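Long-range contact in metallo-beta-lactamase (Pseudomonas stutzeri, PDB 4ZEJ), which probably hydrolyses beta-lactam antibiotics to substituted beta-amino acids, using two zinc ions bound in its active site: residues Ser20-Gly34 with Phe44-Glu56. Numbering follows the deposited sequence.
Sequences SYSRVNGFGLVSSNG and FIVDTPWSDRDTE
Trp50 lays its indole across the beta hairpin of strands 15-24 and 30-39, in the alpha-beta/beta-alpha sandwich of a class B metallo-beta-lactamase. Ser22 CB sits over the five-membered ring, 3.5 Å from its centroid and 18° off the normal, a CH-pi contact. The six-membered ring crosses diagonally from strand 15-24 towards strand 30-39, and Val24 CG2 meets Trp50 CZ2 at 3.6 Å. Val30 CG1 lies in the ring plane at the edge, 3.7 Å from Trp50 CZ3, and Ser32 CB approaches Trp50 CE3 obliquely. With CG anti to the backbone N (chi1 -151°), the indole is carried out over the strands, while Trp50 N donates to Ser20 OG (3.1 Å) and ties the loop 47-51, between strand 42-46 and helix 52-64, to the hairpin. Trp50 also touches Asp80, a ligand of the second zinc, and Ser31 O accepts from ND1 of the zinc ligand His199, so this packing borders the metal site. Farther out, two waters join Asp54 OD1 to the backbone N and O of Tyr21, and another links Ser22 OG with Trp50 O. Ser51 caps the helix that carries Asp54: its OG accepts from Asp54 N at 3.1 Å, nearly straight at 161°.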
ATOM      1  N   SER A  20       9.912  -3.431  -5.010  1.00 19.71           N
ATOM      2  CA  SER A  20      11.083  -2.579  -5.077  1.00 20.36           C
ATOM      3  C   SER A  20      11.761  -2.561  -3.731  1.00 20.07           C
ATOM      4  O   SER A  20      11.219  -3.096  -2.738  1.00 19.76           O
ATOM      5  CB  SER A  20      10.718  -1.159  -5.532  1.00 21.15           C
ATOM      6  OG  SER A  20       9.818  -0.539  -4.631  1.00 21.39           O
ATOM      7  N   TYR A  21      12.949  -1.955  -3.692  1.00 20.36           N
ATOM      8  CA  TYR A  21      13.782  -2.011  -2.504  1.00 20.54           C
ATOM      9  C   TYR A  21      14.411  -0.685  -2.095  1.00 22.06           C
ATOM     10  O   TYR A  21      14.595   0.222  -2.922  1.00 22.67           O
ATOM     11  CB  TYR A  21      14.927  -2.981  -2.728  1.00 20.60           C
ATOM     12  CG  TYR A  21      14.615  -4.417  -3.078  1.00 19.79           C
ATOM     13  CD1 TYR A  21      14.711  -5.409  -2.115  1.00 19.80           C
ATOM     14  CD2 TYR A  21      14.304  -4.798  -4.391  1.00 19.67           C
ATOM     15  CE1 TYR A  21      14.510  -6.748  -2.428  1.00 19.72           C
ATOM     16  CE2 TYR A  21      14.073  -6.134  -4.708  1.00 19.61           C
ATOM     17  CZ  TYR A  21      14.189  -7.104  -3.720  1.00 19.52           C
ATOM     18  OH  TYR A  21      14.021  -8.428  -4.023  1.00 19.59           O
ATOM     19  N   SER A  22      14.781  -0.596  -0.823  1.00 22.80           N
ATOM     20  CA  SER A  22      15.673   0.470  -0.340  1.00 24.88           C
ATOM     21  C   SER A  22      16.564  -0.074   0.748  1.00 26.20           C
ATOM     22  O   SER A  22      16.200  -1.032   1.429  1.00 25.69           O
ATOM     23  CB  SER A  22      14.867   1.654   0.180  1.00 25.82           C
ATOM     24  OG  SER A  22      15.715   2.729   0.542  1.00 27.79           O
ATOM     25  N   ARG A  23      17.749   0.512   0.891  1.00 28.20           N
ATOM     26  CA  ARG A  23      18.602   0.216   2.036  1.00 30.28           C
ATOM     27  C   ARG A  23      18.246   1.197   3.146  1.00 32.60           C
ATOM     28  O   ARG A  23      18.394   2.399   2.958  1.00 33.98           O
ATOM     29  CB  ARG A  23      20.076   0.304   1.654  1.00 31.73           C
ATOM     30  CG  ARG A  23      20.511  -0.872   0.788  1.00 31.03           C
ATOM     31  CD  ARG A  23      21.949  -0.717   0.368  1.00 32.58           C
ATOM     32  NE  ARG A  23      22.454  -1.792  -0.489  1.00 32.22           N
ATOM     33  CZ  ARG A  23      23.108  -2.885  -0.073  1.00 32.56           C
ATOM     34  NH1 ARG A  23      23.318  -3.126   1.229  1.00 33.12           N
ATOM     35  NH2 ARG A  23      23.566  -3.755  -0.979  1.00 32.39           N
ATOM     36  N   VAL A  24      17.758   0.675   4.280  1.00 33.75           N
ATOM     37  CA  VAL A  24      17.283   1.484   5.409  1.00 36.37           C
ATOM     38  C   VAL A  24      18.214   1.263   6.599  1.00 39.52           C
ATOM     39  O   VAL A  24      18.534   0.118   6.933  1.00 38.83           O
ATOM     40  CB  VAL A  24      15.849   1.081   5.819  1.00 35.62           C
ATOM     41  CG1 VAL A  24      15.353   1.925   6.996  1.00 37.97           C
ATOM     42  CG2 VAL A  24      14.907   1.191   4.623  1.00 34.01           C
ATOM     43  N   ASN A  25      18.640   2.347   7.240  1.00 43.69           N
ATOM     44  CA  ASN A  25      19.511   2.248   8.412  1.00 47.21           C
ATOM     45  C   ASN A  25      18.916   1.321   9.462  1.00 47.73           C
ATOM     46  O   ASN A  25      17.744   1.456   9.813  1.00 47.40           O
ATOM     47  CB  ASN A  25      19.773   3.629   9.021  1.00 51.37           C
ATOM     48  CG  ASN A  25      20.804   4.428   8.241  1.00 53.25           C
ATOM     49  OD1 ASN A  25      21.525   3.883   7.402  1.00 53.36           O
ATOM     50  ND2 ASN A  25      20.897   5.725   8.532  1.00 56.39           N
ATOM     51  N   GLY A  26      19.717   0.352   9.915  1.00 48.83           N
ATOM     52  CA  GLY A  26      19.297  -0.612  10.938  1.00 49.91           C
ATOM     53  C   GLY A  26      18.568  -1.855  10.436  1.00 48.14           C
ATOM     54  O   GLY A  26      18.381  -2.808  11.200  1.00 49.81           O
ATOM     55  N   PHE A  27      18.140  -1.847   9.173  1.00 44.90           N
ATOM     56  CA  PHE A  27      17.413  -2.966   8.573  1.00 42.71           C
ATOM     57  C   PHE A  27      18.122  -3.538   7.320  1.00 39.20           C
ATOM     58  O   PHE A  27      17.765  -4.633   6.870  1.00 38.69           O
ATOM     59  CB  PHE A  27      15.989  -2.523   8.192  1.00 42.89           C
ATOM     60  CG  PHE A  27      15.072  -2.223   9.373  1.00 46.72           C
ATOM     61  CD1 PHE A  27      13.971  -3.048   9.654  1.00 47.54           C
ATOM     62  CD2 PHE A  27      15.270  -1.097  10.173  1.00 49.85           C
ATOM     63  CE1 PHE A  27      13.115  -2.769  10.717  1.00 49.75           C
ATOM     64  CE2 PHE A  27      14.422  -0.818  11.245  1.00 52.32           C
ATOM     65  CZ  PHE A  27      13.340  -1.653  11.512  1.00 52.15           C
ATOM     66  N   GLY A  28      19.096  -2.817   6.750  1.00 36.48           N
ATOM     67  CA  GLY A  28      19.694  -3.195   5.466  1.00 33.82           C
ATOM     68  C   GLY A  28      18.705  -3.113   4.305  1.00 30.36           C
ATOM     69  O   GLY A  28      17.828  -2.250   4.294  1.00 29.16           O
ATOM     70  N   LEU A  29      18.842  -4.021   3.336  1.00 28.18           N
ATOM     71  CA  LEU A  29      17.977  -4.031   2.151  1.00 25.98           C
ATOM     72  C   LEU A  29      16.562  -4.487   2.520  1.00 24.97           C
ATOM     73  O   LEU A  29      16.395  -5.570   3.070  1.00 25.51           O
ATOM     74  CB  LEU A  29      18.530  -4.983   1.082  1.00 25.44           C
ATOM     75  CG  LEU A  29      17.844  -4.863  -0.283  1.00 23.98           C
ATOM     76  CD1 LEU A  29      18.313  -3.627  -1.018  1.00 24.43           C
ATOM     77  CD2 LEU A  29      18.080  -6.090  -1.144  1.00 24.02           C
ATOM     78  N   VAL A  30      15.563  -3.667   2.214  1.00 23.83           N
ATOM     79  CA  VAL A  30      14.166  -3.968   2.527  1.00 23.38           C
ATOM     80  C   VAL A  30      13.352  -4.009   1.238  1.00 22.03           C
ATOM     81  O   VAL A  30      13.409  -3.070   0.430  1.00 21.36           O
ATOM     82  CB  VAL A  30      13.575  -2.947   3.531  1.00 24.61           C
ATOM     83  CG1 VAL A  30      12.087  -3.219   3.806  1.00 24.69           C
ATOM     84  CG2 VAL A  30      14.359  -2.994   4.832  1.00 26.49           C
ATOM     85  N   SER A  31      12.618  -5.105   1.052  1.00 21.35           N
ATOM     86  CA  SER A  31      11.682  -5.239  -0.065  1.00 20.84           C
ATOM     87  C   SER A  31      10.334  -4.614   0.315  1.00 20.63           C
ATOM     88  O   SER A  31       9.930  -4.640   1.475  1.00 20.96           O
ATOM     89  CB  SER A  31      11.492  -6.704  -0.453  1.00 21.18           C
ATOM     90  OG  SER A  31      10.929  -7.428   0.610  1.00 23.17           O
ATOM     91  N   SER A  32       9.652  -4.056  -0.668  1.00 19.97           N
ATOM     92  CA  SER A  32       8.404  -3.338  -0.463  1.00 20.91           C
ATOM     93  C   SER A  32       7.440  -3.646  -1.602  1.00 20.70           C
ATOM     94  O   SER A  32       7.871  -3.698  -2.764  1.00 20.15           O
ATOM     95  CB  SER A  32       8.700  -1.837  -0.438  1.00 21.88           C
ATOM     96  OG  SER A  32       7.547  -1.123  -0.130  1.00 23.27           O
ATOM     97  N   ASN A  33       6.159  -3.842  -1.272  1.00 18.85           N
ATOM     98  CA  ASN A  33       5.120  -4.265  -2.219  1.00 19.44           C
ATOM     99  C   ASN A  33       4.108  -3.184  -2.534  1.00 19.38           C
ATOM    100  O   ASN A  33       3.671  -2.451  -1.640  1.00 20.08           O
ATOM    101  CB  ASN A  33       4.323  -5.431  -1.641  1.00 19.84           C
ATOM    102  CG  ASN A  33       5.193  -6.605  -1.247  1.00 20.67           C
ATOM    103  OD1 ASN A  33       6.283  -6.801  -1.794  1.00 21.98           O
ATOM    104  ND2 ASN A  33       4.720  -7.398  -0.293  1.00 20.89           N
ATOM    105  N   GLY A  34       3.707  -3.118  -3.796  1.00 19.32           N
ATOM    106  CA  GLY A  34       2.534  -2.373  -4.210  1.00 19.48           C
ATOM    107  C   GLY A  34       1.867  -3.123  -5.348  1.00 20.39           C
ATOM    108  O   GLY A  34       2.304  -4.228  -5.693  1.00 20.63           O
ATOM    109  N   PHE A  44      -4.306   1.385 -12.468  1.00 29.25           N
ATOM    110  CA  PHE A  44      -4.195   2.215 -11.291  1.00 28.35           C
ATOM    111  C   PHE A  44      -3.118   1.624 -10.388  1.00 26.73           C
ATOM    112  O   PHE A  44      -3.043   0.397 -10.212  1.00 25.96           O
ATOM    113  CB  PHE A  44      -5.538   2.308 -10.561  1.00 29.86           C
ATOM    114  CG  PHE A  44      -5.667   3.519  -9.684  1.00 30.24           C
ATOM    115  CD1 PHE A  44      -6.167   4.713 -10.195  1.00 32.28           C
ATOM    116  CD2 PHE A  44      -5.290   3.474  -8.354  1.00 29.63           C
ATOM    117  CE1 PHE A  44      -6.285   5.840  -9.389  1.00 32.62           C
ATOM    118  CE2 PHE A  44      -5.402   4.602  -7.542  1.00 29.88           C
ATOM    119  CZ  PHE A  44      -5.903   5.780  -8.064  1.00 31.31           C
ATOM    120  N   ILE A  45      -2.288   2.501  -9.824  1.00 25.62           N
ATOM    121  CA  ILE A  45      -1.177   2.088  -8.976  1.00 24.34           C
ATOM    122  C   ILE A  45      -1.597   2.161  -7.504  1.00 23.96           C
ATOM    123  O   ILE A  45      -2.109   3.182  -7.071  1.00 24.58           O
ATOM    124  CB  ILE A  45       0.074   2.984  -9.239  1.00 23.98           C
ATOM    125  CG1 ILE A  45       0.616   2.742 -10.660  1.00 24.62           C
ATOM    126  CG2 ILE A  45       1.165   2.713  -8.214  1.00 23.07           C
ATOM    127  CD1 ILE A  45       1.544   3.822 -11.171  1.00 24.71           C
ATOM    128  N   VAL A  46      -1.375   1.086  -6.743  1.00 22.90           N
ATOM    129  CA  VAL A  46      -1.586   1.078  -5.295  1.00 22.33           C
ATOM    130  C   VAL A  46      -0.195   1.068  -4.654  1.00 21.36           C
ATOM    131  O   VAL A  46       0.514   0.050  -4.698  1.00 20.51           O
ATOM    132  CB  VAL A  46      -2.440  -0.127  -4.807  1.00 22.89           C
ATOM    133  CG1 VAL A  46      -2.660  -0.052  -3.300  1.00 22.81           C
ATOM    134  CG2 VAL A  46      -3.785  -0.171  -5.537  1.00 24.51           C
ATOM    135  N   ASP A  47       0.169   2.219  -4.089  1.00 21.23           N
ATOM    136  CA  ASP A  47       1.491   2.535  -3.538  1.00 21.07           C
ATOM    137  C   ASP A  47       2.609   2.623  -4.579  1.00 20.94           C
ATOM    138  O   ASP A  47       2.710   1.806  -5.479  1.00 20.76           O
ATOM    139  CB  ASP A  47       1.861   1.595  -2.394  1.00 21.00           C
ATOM    140  CG  ASP A  47       1.028   1.845  -1.153  1.00 21.43           C
ATOM    141  OD1 ASP A  47       0.683   3.017  -0.880  1.00 22.17           O
ATOM    142  OD2 ASP A  47       0.770   0.882  -0.410  1.00 21.97           O
ATOM    143  N   THR A  48       3.447   3.645  -4.445  1.00 21.38           N
ATOM    144  CA  THR A  48       4.525   3.844  -5.379  1.00 21.49           C
ATOM    145  C   THR A  48       5.688   2.928  -5.028  1.00 21.31           C
ATOM    146  O   THR A  48       5.807   2.476  -3.876  1.00 21.46           O
ATOM    147  CB  THR A  48       5.036   5.298  -5.428  1.00 22.44           C
ATOM    148  OG1 THR A  48       5.809   5.607  -4.261  1.00 22.35           O
ATOM    149  CG2 THR A  48       3.891   6.284  -5.574  1.00 23.40           C
ATOM    150  N   PRO A  49       6.561   2.662  -6.011  1.00 21.60           N
ATOM    151  CA  PRO A  49       7.866   2.108  -5.675  1.00 22.38           C
ATOM    152  C   PRO A  49       8.648   3.049  -4.775  1.00 23.11           C
ATOM    153  O   PRO A  49       8.268   4.205  -4.583  1.00 23.76           O
ATOM    154  CB  PRO A  49       8.539   1.953  -7.033  1.00 22.66           C
ATOM    155  CG  PRO A  49       7.404   1.782  -7.982  1.00 22.57           C
ATOM    156  CD  PRO A  49       6.366   2.727  -7.465  1.00 22.14           C
ATOM    157  N   TRP A  50       9.751   2.547  -4.246  1.00 23.94           N
ATOM    158  CA  TRP A  50      10.509   3.230  -3.209  1.00 24.91           C
ATOM    159  C   TRP A  50      11.576   4.171  -3.766  1.00 26.68           C
ATOM    160  O   TRP A  50      12.427   4.617  -3.015  1.00 28.24           O
ATOM    161  CB  TRP A  50      11.134   2.171  -2.293  1.00 24.97           C
ATOM    162  CG  TRP A  50      11.378   2.564  -0.862  1.00 25.29           C
ATOM    163  CD1 TRP A  50      11.567   3.829  -0.341  1.00 26.19           C
ATOM    164  CD2 TRP A  50      11.512   1.664   0.230  1.00 25.17           C
ATOM    165  NE1 TRP A  50      11.786   3.752   1.016  1.00 26.51           N
ATOM    166  CE2 TRP A  50      11.764   2.436   1.390  1.00 25.82           C
ATOM    167  CE3 TRP A  50      11.445   0.266   0.345  1.00 24.78           C
ATOM    168  CZ2 TRP A  50      11.950   1.861   2.637  1.00 26.54           C
ATOM    169  CZ3 TRP A  50      11.635  -0.302   1.585  1.00 25.38           C
ATOM    170  CH2 TRP A  50      11.875   0.493   2.721  1.00 26.12           C
ATOM    171  N   SER A  51      11.543   4.464  -5.069  1.00 26.82           N
ATOM    172  CA  SER A  51      12.459   5.429  -5.685  1.00 28.17           C
ATOM    173  C   SER A  51      11.889   5.988  -6.981  1.00 28.38           C
ATOM    174  O   SER A  51      10.982   5.408  -7.585  1.00 27.37           O
ATOM    175  CB  SER A  51      13.796   4.772  -6.017  1.00 29.07           C
ATOM    176  OG  SER A  51      13.658   3.860  -7.099  1.00 28.65           O
ATOM    177  N   ASP A  52      12.442   7.113  -7.411  1.00 29.81           N
ATOM    178  CA  ASP A  52      12.100   7.689  -8.722  1.00 30.58           C
ATOM    179  C   ASP A  52      12.404   6.791  -9.897  1.00 30.24           C
ATOM    180  O   ASP A  52      11.587   6.674 -10.816  1.00 29.90           O
ATOM    181  CB  ASP A  52      12.829   9.011  -8.925  1.00 33.31           C
ATOM    182  CG  ASP A  52      12.130  10.145  -8.269  1.00 34.32           C
ATOM    183  OD1 ASP A  52      12.420  11.295  -8.633  1.00 36.57           O
ATOM    184  OD2 ASP A  52      11.273   9.881  -7.403  1.00 35.25           O
ATOM    185  N   ARG A  53      13.586   6.188  -9.870  1.00 30.58           N
ATOM    186  CA  ARG A  53      14.020   5.244 -10.893  1.00 31.22           C
ATOM    187  C   ARG A  53      12.972   4.156 -11.080  1.00 28.44           C
ATOM    188  O   ARG A  53      12.550   3.863 -12.198  1.00 27.54           O
ATOM    189  CB  ARG A  53      15.359   4.610 -10.482  1.00 33.50           C
ATOM    190  CG  ARG A  53      16.005   3.675 -11.507  1.00 35.92           C
ATOM    191  CD  ARG A  53      17.096   2.840 -10.835  1.00 38.19           C
ATOM    192  NE  ARG A  53      17.801   1.929 -11.747  1.00 40.84           N
ATOM    193  CZ  ARG A  53      18.924   2.199 -12.425  1.00 44.06           C
ATOM    194  NH1 ARG A  53      19.528   3.388 -12.350  1.00 46.04           N
ATOM    195  NH2 ARG A  53      19.456   1.260 -13.209  1.00 45.61           N
ATOM    196  N   ASP A  54      12.543   3.562  -9.972  1.00 26.64           N
ATOM    197  CA  ASP A  54      11.593   2.453 -10.037  1.00 25.29           C
ATOM    198  C   ASP A  54      10.172   2.903 -10.388  1.00 23.86           C
ATOM    199  O   ASP A  54       9.445   2.172 -11.058  1.00 23.25           O
ATOM    200  CB  ASP A  54      11.617   1.650  -8.739  1.00 24.98           C
ATOM    201  CG  ASP A  54      12.899   0.857  -8.567  1.00 26.77           C
ATOM    202  OD1 ASP A  54      13.173   0.439  -7.435  1.00 27.77           O
ATOM    203  OD2 ASP A  54      13.636   0.637  -9.551  1.00 28.44           O
ATOM    204  N   THR A  55       9.783   4.097  -9.954  1.00 23.43           N
ATOM    205  CA  THR A  55       8.500   4.679 -10.337  1.00 23.45           C
ATOM    206  C   THR A  55       8.469   4.889 -11.852  1.00 24.52           C
ATOM    207  O   THR A  55       7.504   4.518 -12.504  1.00 23.96           O
ATOM    208  CB  THR A  55       8.222   5.991  -9.568  1.00 23.68           C
ATOM    209  OG1 THR A  55       8.149   5.699  -8.168  1.00 22.84           O
ATOM    210  CG2 THR A  55       6.917   6.637 -10.003  1.00 24.03           C
ATOM    211  N   GLU A  56       9.549   5.425 -12.410  1.00 26.17           N
ATOM    212  CA  GLU A  56       9.650   5.568 -13.869  1.00 27.77           C
ATOM    213  C   GLU A  56       9.549   4.227 -14.611  1.00 27.80           C
ATOM    214  O   GLU A  56       8.825   4.117 -15.605  1.00 28.09           O
ATOM    215  CB  GLU A  56      10.930   6.312 -14.257  1.00 29.96           C
ATOM    216  CG  GLU A  56      11.033   6.554 -15.757  1.00 31.87           C
ATOM    217  CD  GLU A  56      12.041   7.620 -16.174  1.00 34.44           C
ATOM    218  OE1 GLU A  56      12.465   8.464 -15.359  1.00 35.98           O
ATOM    219  OE2 GLU A  56      12.385   7.633 -17.370  1.00 36.41           O
TER
HETATM  220  O   HOH W   1      14.104  -1.697  -6.298  1.00 24.59           O
HETATM  221  O   HOH W   2      13.251   1.655  -4.954  1.00 34.39           O
HETATM  222  O   HOH W   3      15.009   4.122  -2.161  1.00 42.11           O
HETATM  223  O   HOH W   4       7.345   0.296  -2.372  1.00 31.07           O